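Local coordinates for protein Isomerase/lactonizing enzyme (Agrobacterium fabrum str. C58, PDB 2NQL) that is a two-domain member of the enolase superfamily, related to mandelate racemase and muconate lactonizing enzyme, and carries a sodium ion in its barrel domain, at residues A[197-202]-A[232-237]; A[223-228]-A[252-257]; A[50-55]-A[66-71]. All blocks are in the same frame, centred on the assembly; numbering follows the deposited sequence.

Contact 1: residues A[197-202]-A[232-237]; sequences EIANLR and QPFDPW
F234 lays its ring against the helix at A199, and the apolar half of this contact is built round that meeting. The A199 methyl stands over one face of the ring in a CH-pi contact, CB lying 3.9 Å from the centroid of the F234 ring and offset toward the rim at CZ and CE1. A side chain as small as alanine lets the ring come this close to the helix. I198, with CG1 anti to its backbone N (chi1 -163°), sends its two branches to different partners: CG2 meets F234 CD2 obliquely at 3.7 Å, while CD1 runs inward to P236 CB at 3.8 Å. I198 and P236 are buried, as suits a branched aliphatic chain and a proline ring.

Beside this packing the contact turns polar. R202 bends at chi2 and chi3 and brings its guanidinium edge to the loop backbone. R202 NE donates to F234 O at 2.8 Å, and R202 NH2 reaches F234 O at 3.3 Å along a more bent path; the oxygen lies in the guanidinium plane and takes both N-H groups, a side-on grip. Only toward the exposed D235 is the contact looser: NH2 makes a weak bond to D235 O, and the carboxylate adds charge attraction alone, with D235 OD2 a long 3.9 Å from R202 NH2 and well out of the guanidinium plane.

NH1 of R202 is taken by the carbonyls of G206 and A209, so this arginine ties together the loops following helices 194-205 and 221-231. Beneath the contact, I198 rests on F185 of strand 182-186, and R202 touches I211 of strand 210-214.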
loop_
_atom_site.group_PDB
_atom_site.type_symbol
_atom_site.label_atom_id
_atom_site.label_comp_id
_atom_site.label_asym_id
_atom_site.label_seq_id
_atom_site.Cartn_x
_atom_site.Cartn_y
_atom_site.Cartn_z
ATOM N N GLU A 197 -14.616 24.281 20.448
ATOM C CA GLU A 197 -14.521 22.998 21.145
ATOM C C GLU A 197 -13.423 22.963 22.205
ATOM O O GLU A 197 -13.697 22.588 23.357
ATOM C CB GLU A 197 -14.377 21.820 20.173
ATOM C CG GLU A 197 -14.652 20.435 20.814
ATOM C CD GLU A 197 -16.150 20.066 20.910
ATOM O OE1 GLU A 197 -16.969 20.595 20.126
ATOM O OE2 GLU A 197 -16.516 19.238 21.779
ATOM N N ILE A 198 -12.205 23.373 21.832
ATOM C CA ILE A 198 -11.081 23.376 22.771
ATOM C C ILE A 198 -11.268 24.397 23.891
ATOM O O ILE A 198 -10.915 24.117 25.033
ATOM C CB ILE A 198 -9.674 23.511 22.085
ATOM C CG1 ILE A 198 -8.546 23.080 23.045
ATOM C CG2 ILE A 198 -9.450 24.922 21.511
ATOM C CD1 ILE A 198 -7.161 22.834 22.398
ATOM N N ALA A 199 -11.845 25.555 23.551
ATOM C CA ALA A 199 -12.264 26.576 24.526
ATOM C C ALA A 199 -13.191 25.996 25.605
ATOM O O ALA A 199 -12.938 26.147 26.808
ATOM C CB ALA A 199 -12.966 27.743 23.793
ATOM N N ASN A 200 -14.242 25.309 25.165
ATOM C CA ASN A 200 -15.143 24.635 26.086
ATOM C C ASN A 200 -14.486 23.564 26.945
ATOM O O ASN A 200 -14.643 23.566 28.168
ATOM C CB ASN A 200 -16.354 24.061 25.355
ATOM C CG ASN A 200 -17.396 23.522 26.315
ATOM O OD1 ASN A 200 -17.984 24.275 27.091
ATOM N ND2 ASN A 200 -17.609 22.215 26.290
ATOM N N LEU A 201 -13.744 22.661 26.300
ATOM C CA LEU A 201 -13.005 21.624 26.999
ATOM C C LEU A 201 -12.027 22.182 28.035
ATOM O O LEU A 201 -12.024 21.725 29.184
ATOM C CB LEU A 201 -12.323 20.655 26.015
ATOM C CG LEU A 201 -13.302 19.779 25.196
ATOM C CD1 LEU A 201 -12.555 18.931 24.172
ATOM C CD2 LEU A 201 -14.234 18.904 26.073
ATOM N N ARG A 202 -11.249 23.197 27.645
ATOM C CA ARG A 202 -10.300 23.862 28.551
ATOM C C ARG A 202 -11.009 24.475 29.785
ATOM O O ARG A 202 -10.525 24.343 30.917
ATOM C CB ARG A 202 -9.503 24.938 27.783
ATOM C CG ARG A 202 -8.444 25.688 28.589
ATOM C CD ARG A 202 -7.476 24.730 29.289
ATOM N NE ARG A 202 -6.581 24.082 28.331
ATOM C CZ ARG A 202 -5.949 22.929 28.549
ATOM N NH1 ARG A 202 -6.137 22.256 29.682
ATOM N NH2 ARG A 202 -5.153 22.428 27.610
ATOM N N GLN A 232 -4.444 27.628 19.710
ATOM C CA GLN A 232 -3.278 27.763 20.574
ATOM C C GLN A 232 -3.402 28.590 21.878
ATOM O O GLN A 232 -2.742 28.260 22.855
ATOM C CB GLN A 232 -1.948 27.895 19.795
ATOM C CG GLN A 232 -1.334 29.263 19.694
ATOM C CD GLN A 232 -0.562 29.658 20.949
ATOM O OE1 GLN A 232 -1.001 30.526 21.703
ATOM N NE2 GLN A 232 0.580 29.016 21.181
ATOM N N PRO A 233 -4.267 29.638 21.910
ATOM C CA PRO A 233 -4.612 30.267 23.200
ATOM C C PRO A 233 -5.170 29.339 24.290
ATOM O O PRO A 233 -5.188 29.712 25.468
ATOM C CB PRO A 233 -5.676 31.303 22.807
ATOM C CG PRO A 233 -5.360 31.646 21.410
ATOM C CD PRO A 233 -4.921 30.348 20.792
ATOM N N PHE A 234 -5.620 28.147 23.910
ATOM C CA PHE A 234 -6.222 27.235 24.866
ATOM C C PHE A 234 -5.293 26.066 25.200
ATOM O O PHE A 234 -5.719 25.078 25.810
ATOM C CB PHE A 234 -7.590 26.778 24.353
ATOM C CG PHE A 234 -8.510 27.929 24.005
ATOM C CD1 PHE A 234 -9.161 28.650 25.013
ATOM C CD2 PHE A 234 -8.687 28.322 22.676
ATOM C CE1 PHE A 234 -9.991 29.727 24.690
ATOM C CE2 PHE A 234 -9.519 29.396 22.345
ATOM C CZ PHE A 234 -10.169 30.097 23.351
ATOM N N ASP A 235 -4.019 26.207 24.819
ATOM C CA ASP A 235 -2.956 25.260 25.173
ATOM C C ASP A 235 -3.208 23.811 24.656
ATOM O O ASP A 235 -3.399 22.890 25.459
ATOM C CB ASP A 235 -2.710 25.274 26.692
ATOM C CG ASP A 235 -1.449 24.515 27.097
ATOM O OD1 ASP A 235 -0.430 24.625 26.383
ATOM O OD2 ASP A 235 -1.490 23.803 28.132
ATOM N N PRO A 236 -3.230 23.617 23.324
ATOM C CA PRO A 236 -3.317 22.239 22.824
ATOM C C PRO A 236 -2.086 21.396 23.134
ATOM O O PRO A 236 -0.938 21.839 22.964
ATOM C CB PRO A 236 -3.505 22.420 21.307
ATOM C CG PRO A 236 -2.905 23.737 21.000
ATOM C CD PRO A 236 -3.172 24.590 22.218
ATOM N N TRP A 237 -2.347 20.178 23.604
ATOM C CA TRP A 237 -1.313 19.194 23.892
ATOM C C TRP A 237 -0.546 18.834 22.621
ATOM O O TRP A 237 0.684 18.931 22.589
ATOM C CB TRP A 237 -2.007 17.969 24.511
ATOM C CG TRP A 237 -1.211 16.731 24.779
ATOM C CD1 TRP A 237 0.141 16.602 24.914
ATOM C CD2 TRP A 237 -1.764 15.437 24.991
ATOM N NE1 TRP A 237 0.468 15.288 25.181
ATOM C CE2 TRP A 237 -0.688 14.554 25.237
ATOM C CE3 TRP A 237 -3.080 14.931 24.984
ATOM C CZ2 TRP A 237 -0.877 13.191 25.452
ATOM C CZ3 TRP A 237 -3.276 13.572 25.214
ATOM C CH2 TRP A 237 -2.174 12.720 25.463
#

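Contact 2: residues A[223-228]-A[252-257]; sequences RALELI and EKVSKN
L225 and V254 meet at the closest backbone approach of the two helical segments, and the contact is chiefly apolar. V254 spreads its branches along the facing helix: CG1 packs against I228 CD1 at 3.8 Å, and CG2 against A224 CB, also at 3.8 Å. The small A224 leaves room for this beta-branched neighbour, while I228 reaches it with the end of a longer chain.

L225 packs mainly against backbone. With CG anti to its carbonyl carbon (chi1 -71°), it carries CD2 to 3.4 Å from V254 O, at the C-terminal end of the helix. The same methyl lies 3.9 Å from N257 CB, so the leucine fork covers the turn where helix 248-255 gives way to loop.

The charged link lies at the edge. K253 lays its aliphatic chain near L225 and takes its ammonium to E222, a salt bridge that joins the two helices beyond the apolar patch; a long, flexible lysine suits this exposed place.

On the inner side V254 touches I262 of strand 262-264. Neighbouring helices packed side by side outside parallel strands are characteristic of the beta/alpha barrel of the enolase superfamily.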
loop_
_atom_site.group_PDB
_atom_site.type_symbol
_atom_site.label_atom_id
_atom_site.label_comp_id
_atom_site.label_asym_id
_atom_site.label_seq_id
_atom_site.Cartn_x
_atom_site.Cartn_y
_atom_site.Cartn_z
ATOM N N ARG A 223 -4.540 26.405 5.915
ATOM C CA ARG A 223 -5.732 26.257 6.770
ATOM C C ARG A 223 -5.439 25.518 8.082
ATOM O O ARG A 223 -5.925 25.927 9.138
ATOM C CB ARG A 223 -6.855 25.538 6.030
ATOM C CG ARG A 223 -8.174 25.412 6.788
ATOM C CD ARG A 223 -8.661 26.774 7.240
ATOM N NE ARG A 223 -10.002 26.729 7.805
ATOM C CZ ARG A 223 -10.486 27.651 8.635
ATOM N NH1 ARG A 223 -9.731 28.685 9.012
ATOM N NH2 ARG A 223 -11.725 27.532 9.091
ATOM N N ALA A 224 -4.674 24.429 7.994
ATOM C CA ALA A 224 -4.176 23.723 9.177
ATOM C C ALA A 224 -3.511 24.685 10.162
ATOM O O ALA A 224 -3.894 24.728 11.339
ATOM C CB ALA A 224 -3.221 22.600 8.783
ATOM N N LEU A 225 -2.562 25.485 9.673
ATOM C CA LEU A 225 -1.900 26.502 10.511
ATOM C C LEU A 225 -2.838 27.548 11.117
ATOM O O LEU A 225 -2.677 27.919 12.280
ATOM C CB LEU A 225 -0.766 27.189 9.760
ATOM C CG LEU A 225 0.472 26.344 9.515
ATOM C CD1 LEU A 225 1.297 26.928 8.383
ATOM C CD2 LEU A 225 1.267 26.175 10.782
ATOM N N GLU A 226 -3.817 28.006 10.328
ATOM C CA GLU A 226 -4.839 28.934 10.801
ATOM C C GLU A 226 -5.622 28.384 11.988
ATOM O O GLU A 226 -5.856 29.091 12.978
ATOM C CB GLU A 226 -5.826 29.262 9.681
ATOM C CG GLU A 226 -5.328 30.258 8.653
ATOM C CD GLU A 226 -6.274 30.368 7.470
ATOM O OE1 GLU A 226 -7.499 30.197 7.661
ATOM O OE2 GLU A 226 -5.791 30.621 6.347
ATOM N N LEU A 227 -6.036 27.122 11.871
ATOM C CA LEU A 227 -6.841 26.482 12.887
ATOM C C LEU A 227 -6.003 26.209 14.145
ATOM O O LEU A 227 -6.485 26.356 15.286
ATOM C CB LEU A 227 -7.454 25.191 12.312
ATOM C CG LEU A 227 -8.568 25.332 11.253
ATOM C CD1 LEU A 227 -8.875 23.989 10.615
ATOM C CD2 LEU A 227 -9.861 25.961 11.830
ATOM N N ILE A 228 -4.743 25.835 13.933
ATOM C CA ILE A 228 -3.817 25.611 15.048
ATOM C C ILE A 228 -3.591 26.919 15.824
ATOM O O ILE A 228 -3.610 26.919 17.053
ATOM C CB ILE A 228 -2.504 24.981 14.566
ATOM C CG1 ILE A 228 -2.750 23.535 14.103
ATOM C CG2 ILE A 228 -1.440 24.986 15.653
ATOM C CD1 ILE A 228 -1.559 22.912 13.370
ATOM N N GLU A 252 5.609 19.228 6.412
ATOM C CA GLU A 252 6.819 20.014 6.667
ATOM C C GLU A 252 6.495 21.478 6.969
ATOM O O GLU A 252 6.939 22.019 7.980
ATOM C CB GLU A 252 7.806 19.905 5.510
ATOM C CG GLU A 252 9.032 20.801 5.660
ATOM C CD GLU A 252 10.139 20.509 4.650
ATOM O OE1 GLU A 252 9.980 19.633 3.769
ATOM O OE2 GLU A 252 11.189 21.170 4.746
ATOM N N LYS A 253 5.708 22.096 6.097
ATOM C CA LYS A 253 5.313 23.483 6.273
ATOM C C LYS A 253 4.560 23.713 7.592
ATOM O O LYS A 253 4.880 24.651 8.324
ATOM C CB LYS A 253 4.502 23.985 5.071
ATOM C CG LYS A 253 3.952 25.414 5.285
ATOM C CD LYS A 253 3.443 26.049 4.009
ATOM C CE LYS A 253 3.048 27.493 4.280
ATOM N NZ LYS A 253 2.832 28.242 3.016
ATOM N N VAL A 254 3.586 22.856 7.903
ATOM C CA VAL A 254 2.812 23.007 9.146
ATOM C C VAL A 254 3.741 22.919 10.353
ATOM O O VAL A 254 3.690 23.785 11.247
ATOM C CB VAL A 254 1.645 21.978 9.278
ATOM C CG1 VAL A 254 1.031 22.022 10.683
ATOM C CG2 VAL A 254 0.565 22.277 8.275
ATOM N N SER A 255 4.614 21.910 10.346
ATOM C CA SER A 255 5.423 21.548 11.510
ATOM C C SER A 255 6.519 22.568 11.818
ATOM O O SER A 255 6.999 22.649 12.947
ATOM C CB SER A 255 6.042 20.168 11.328
ATOM O OG SER A 255 7.133 20.204 10.422
ATOM N N LYS A 256 6.914 23.333 10.807
ATOM C CA LYS A 256 7.965 24.331 10.959
ATOM C C LYS A 256 7.425 25.729 11.231
ATOM O O LYS A 256 8.197 26.663 11.426
ATOM C CB LYS A 256 8.867 24.324 9.731
ATOM C CG LYS A 256 9.803 23.145 9.735
ATOM C CD LYS A 256 10.687 23.110 8.519
ATOM C CE LYS A 256 11.799 22.118 8.738
ATOM N NZ LYS A 256 12.539 21.856 7.484
ATOM N N ASN A 257 6.101 25.864 11.253
ATOM C CA ASN A 257 5.462 27.175 11.374
ATOM C C ASN A 257 4.475 27.268 12.530
ATOM O O ASN A 257 3.712 28.236 12.634
ATOM C CB ASN A 257 4.792 27.574 10.052
ATOM C CG ASN A 257 5.803 27.994 8.999
ATOM O OD1 ASN A 257 6.102 27.244 8.067
ATOM N ND2 ASN A 257 6.363 29.192 9.163
#

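Contact 3: residues A[50-55]-A[66-71]; sequences DRSVLV and WGETYG
S52 and E68 owe their meeting to two torsions: the serine OG sits between its backbone N and carbonyl carbon (chi1 60°), and the glutamate, with CG anti to its N (chi1 -168°), stays extended beyond CG. S52 OG thus lies 2.6 Å from E68 OE2, hydrogen-bonded on the anti lone pair of that oxygen. A short hydroxyl side chain fits this buried spot beside a carboxylate, which is further held by backbone N-H groups of A320 and F323.

The strands run antiparallel, and two hydrogen-bonded pairs set their register. V53 N donates to T69 O at 3.0 Å and T69 N returns a bond to V53 O; V55 and G67 repeat the pattern, with V55 N reaching G67 O at 2.8 Å from above the carbonyl plane. Between them, L54 and E68 point the same way side by side, L54 CD2 touching E68 CG at 3.7 Å. W66 turns the edge of its indole to L54, CZ3 lying 4.0 Å from L54 CB. V53 and T69 share the other face through CB and CG2.

Near G71 the pairing gives way to other links. R51 bends at chi3 and donates from NE to G71 O at 2.8 Å, while a water bridges R51 O and G71 N. G71 lies so close to the S52 backbone that a side chain there would clash.

Strand 64-70 is an outermost strand of the four-stranded sheet within this chain, and strand 50-59 continues it to strand 5-15. V55 and T69 meet helix 117-138, and V53 touches P75 of helix 75-90. T69 OG1, on this same face, bonds to G291 O, while E68 on the other face bonds to the backbone of A320 and F323, linking this hairpin to the barrel domain.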
loop_
_atom_site.group_PDB
_atom_site.type_symbol
_atom_site.label_atom_id
_atom_site.label_comp_id
_atom_site.label_asym_id
_atom_site.label_seq_id
_atom_site.Cartn_x
_atom_site.Cartn_y
_atom_site.Cartn_z
ATOM N N ASP A 50 -18.931 -3.090 13.232
ATOM C CA ASP A 50 -17.537 -3.238 13.672
ATOM C C ASP A 50 -17.074 -4.567 13.108
ATOM O O ASP A 50 -17.843 -5.531 13.087
ATOM C CB ASP A 50 -17.443 -3.298 15.184
ATOM C CG ASP A 50 -17.537 -1.929 15.843
ATOM O OD1 ASP A 50 -17.510 -0.885 15.150
ATOM O OD2 ASP A 50 -17.638 -1.907 17.087
ATOM N N ARG A 51 -15.835 -4.625 12.625
ATOM C CA ARG A 51 -15.341 -5.889 12.027
ATOM C C ARG A 51 -13.822 -5.878 12.077
ATOM O O ARG A 51 -13.205 -4.840 11.852
ATOM C CB ARG A 51 -15.814 -6.028 10.563
ATOM C CG ARG A 51 -15.499 -7.406 9.918
ATOM C CD ARG A 51 -16.284 -7.586 8.614
ATOM N NE ARG A 51 -16.055 -6.530 7.636
ATOM C CZ ARG A 51 -16.841 -6.330 6.576
ATOM N NH1 ARG A 51 -17.929 -7.092 6.371
ATOM N NH2 ARG A 51 -16.551 -5.347 5.749
ATOM N N SER A 52 -13.227 -7.019 12.381
ATOM C CA SER A 52 -11.775 -7.116 12.271
ATOM C C SER A 52 -11.450 -8.511 11.767
ATOM O O SER A 52 -12.312 -9.402 11.759
ATOM C CB SER A 52 -11.096 -6.867 13.626
ATOM O OG SER A 52 -11.514 -7.812 14.587
ATOM N N VAL A 53 -10.198 -8.695 11.354
ATOM C CA VAL A 53 -9.747 -10.006 10.888
ATOM C C VAL A 53 -8.894 -10.630 11.964
ATOM O O VAL A 53 -7.958 -9.991 12.437
ATOM C CB VAL A 53 -8.901 -9.882 9.572
ATOM C CG1 VAL A 53 -8.131 -11.222 9.274
ATOM C CG2 VAL A 53 -9.817 -9.511 8.395
ATOM N N LEU A 54 -9.204 -11.869 12.331
ATOM C CA LEU A 54 -8.445 -12.599 13.349
ATOM C C LEU A 54 -7.690 -13.754 12.702
ATOM O O LEU A 54 -8.205 -14.385 11.767
ATOM C CB LEU A 54 -9.404 -13.168 14.406
ATOM C CG LEU A 54 -9.950 -12.118 15.384
ATOM C CD1 LEU A 54 -11.205 -12.663 16.052
ATOM C CD2 LEU A 54 -8.883 -11.850 16.427
ATOM N N VAL A 55 -6.496 -14.052 13.215
ATOM C CA VAL A 55 -5.731 -15.224 12.722
ATOM C C VAL A 55 -5.423 -16.153 13.892
ATOM O O VAL A 55 -4.923 -15.696 14.910
ATOM C CB VAL A 55 -4.400 -14.788 12.036
ATOM C CG1 VAL A 55 -3.520 -16.011 11.742
ATOM C CG2 VAL A 55 -4.712 -14.060 10.725
ATOM N N TRP A 66 -2.682 -16.117 18.562
ATOM C CA TRP A 66 -3.681 -15.294 17.886
ATOM C C TRP A 66 -3.102 -13.965 17.430
ATOM O O TRP A 66 -2.295 -13.326 18.144
ATOM C CB TRP A 66 -4.892 -15.024 18.805
ATOM C CG TRP A 66 -5.810 -16.217 18.974
ATOM C CD1 TRP A 66 -5.735 -17.191 19.944
ATOM C CD2 TRP A 66 -6.963 -16.525 18.187
ATOM N NE1 TRP A 66 -6.763 -18.080 19.796
ATOM C CE2 TRP A 66 -7.526 -17.708 18.719
ATOM C CE3 TRP A 66 -7.567 -15.930 17.058
ATOM C CZ2 TRP A 66 -8.687 -18.291 18.191
ATOM C CZ3 TRP A 66 -8.724 -16.522 16.526
ATOM C CH2 TRP A 66 -9.263 -17.681 17.088
ATOM N N GLY A 67 -3.525 -13.536 16.235
ATOM C CA GLY A 67 -3.194 -12.216 15.745
ATOM C C GLY A 67 -4.462 -11.559 15.211
ATOM O O GLY A 67 -5.502 -12.210 15.097
ATOM N N GLU A 68 -4.354 -10.284 14.854
ATOM C CA GLU A 68 -5.518 -9.521 14.395
ATOM C C GLU A 68 -5.059 -8.327 13.566
ATOM O O GLU A 68 -3.978 -7.785 13.795
ATOM C CB GLU A 68 -6.335 -9.048 15.620
ATOM C CG GLU A 68 -7.749 -8.478 15.298
ATOM C CD GLU A 68 -8.420 -7.808 16.506
ATOM O OE1 GLU A 68 -7.742 -7.568 17.531
ATOM O OE2 GLU A 68 -9.622 -7.476 16.393
ATOM N N THR A 69 -5.883 -7.916 12.603
ATOM C CA THR A 69 -5.630 -6.694 11.861
ATOM C C THR A 69 -6.989 -6.091 11.482
ATOM O O THR A 69 -8.027 -6.625 11.858
ATOM C CB THR A 69 -4.747 -6.970 10.585
ATOM O OG1 THR A 69 -4.395 -5.743 9.952
ATOM C CG2 THR A 69 -5.438 -7.931 9.592
ATOM N N TYR A 70 -6.947 -4.995 10.744
ATOM C CA TYR A 70 -8.140 -4.311 10.267
ATOM C C TYR A 70 -8.973 -5.254 9.434
ATOM O O TYR A 70 -8.459 -6.023 8.621
ATOM C CB TYR A 70 -7.761 -3.094 9.433
ATOM C CG TYR A 70 -7.526 -1.852 10.262
ATOM C CD1 TYR A 70 -6.514 -1.808 11.232
ATOM C CD2 TYR A 70 -8.326 -0.715 10.089
ATOM C CE1 TYR A 70 -6.299 -0.651 11.999
ATOM C CE2 TYR A 70 -8.107 0.449 10.851
ATOM C CZ TYR A 70 -7.096 0.461 11.801
ATOM O OH TYR A 70 -6.858 1.601 12.549
ATOM N N GLY A 71 -10.269 -5.207 9.675
ATOM C CA GLY A 71 -11.220 -5.918 8.847
ATOM C C GLY A 71 -12.458 -5.106 8.538
ATOM O O GLY A 71 -13.391 -5.660 7.981
HETATM O O HOH W 1 -11.038 -3.264 11.556
#

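Overall arrangement
Along the chain contact 3 closes first, in the N-terminal domain; contacts 1 and 2 follow in the barrel domain, where their segments alternate: 197-202, 223-228, 232-237, 252-257. Helix 221-231 carries one half of contact 2 and leads directly into the loop of contact 1, so the two join three successive helices, 194-205, 221-231 and 248-255, round the outside of the barrel, with centres about 17 Å apart. Contact 3 lies on the opposite side of the chain's centre, its centre about 35 Å from each of the others. It belongs to the antiparallel sheet, and there the side chain of Y70 comes within about 8 Å of the sodium ion bound by E240 and E266.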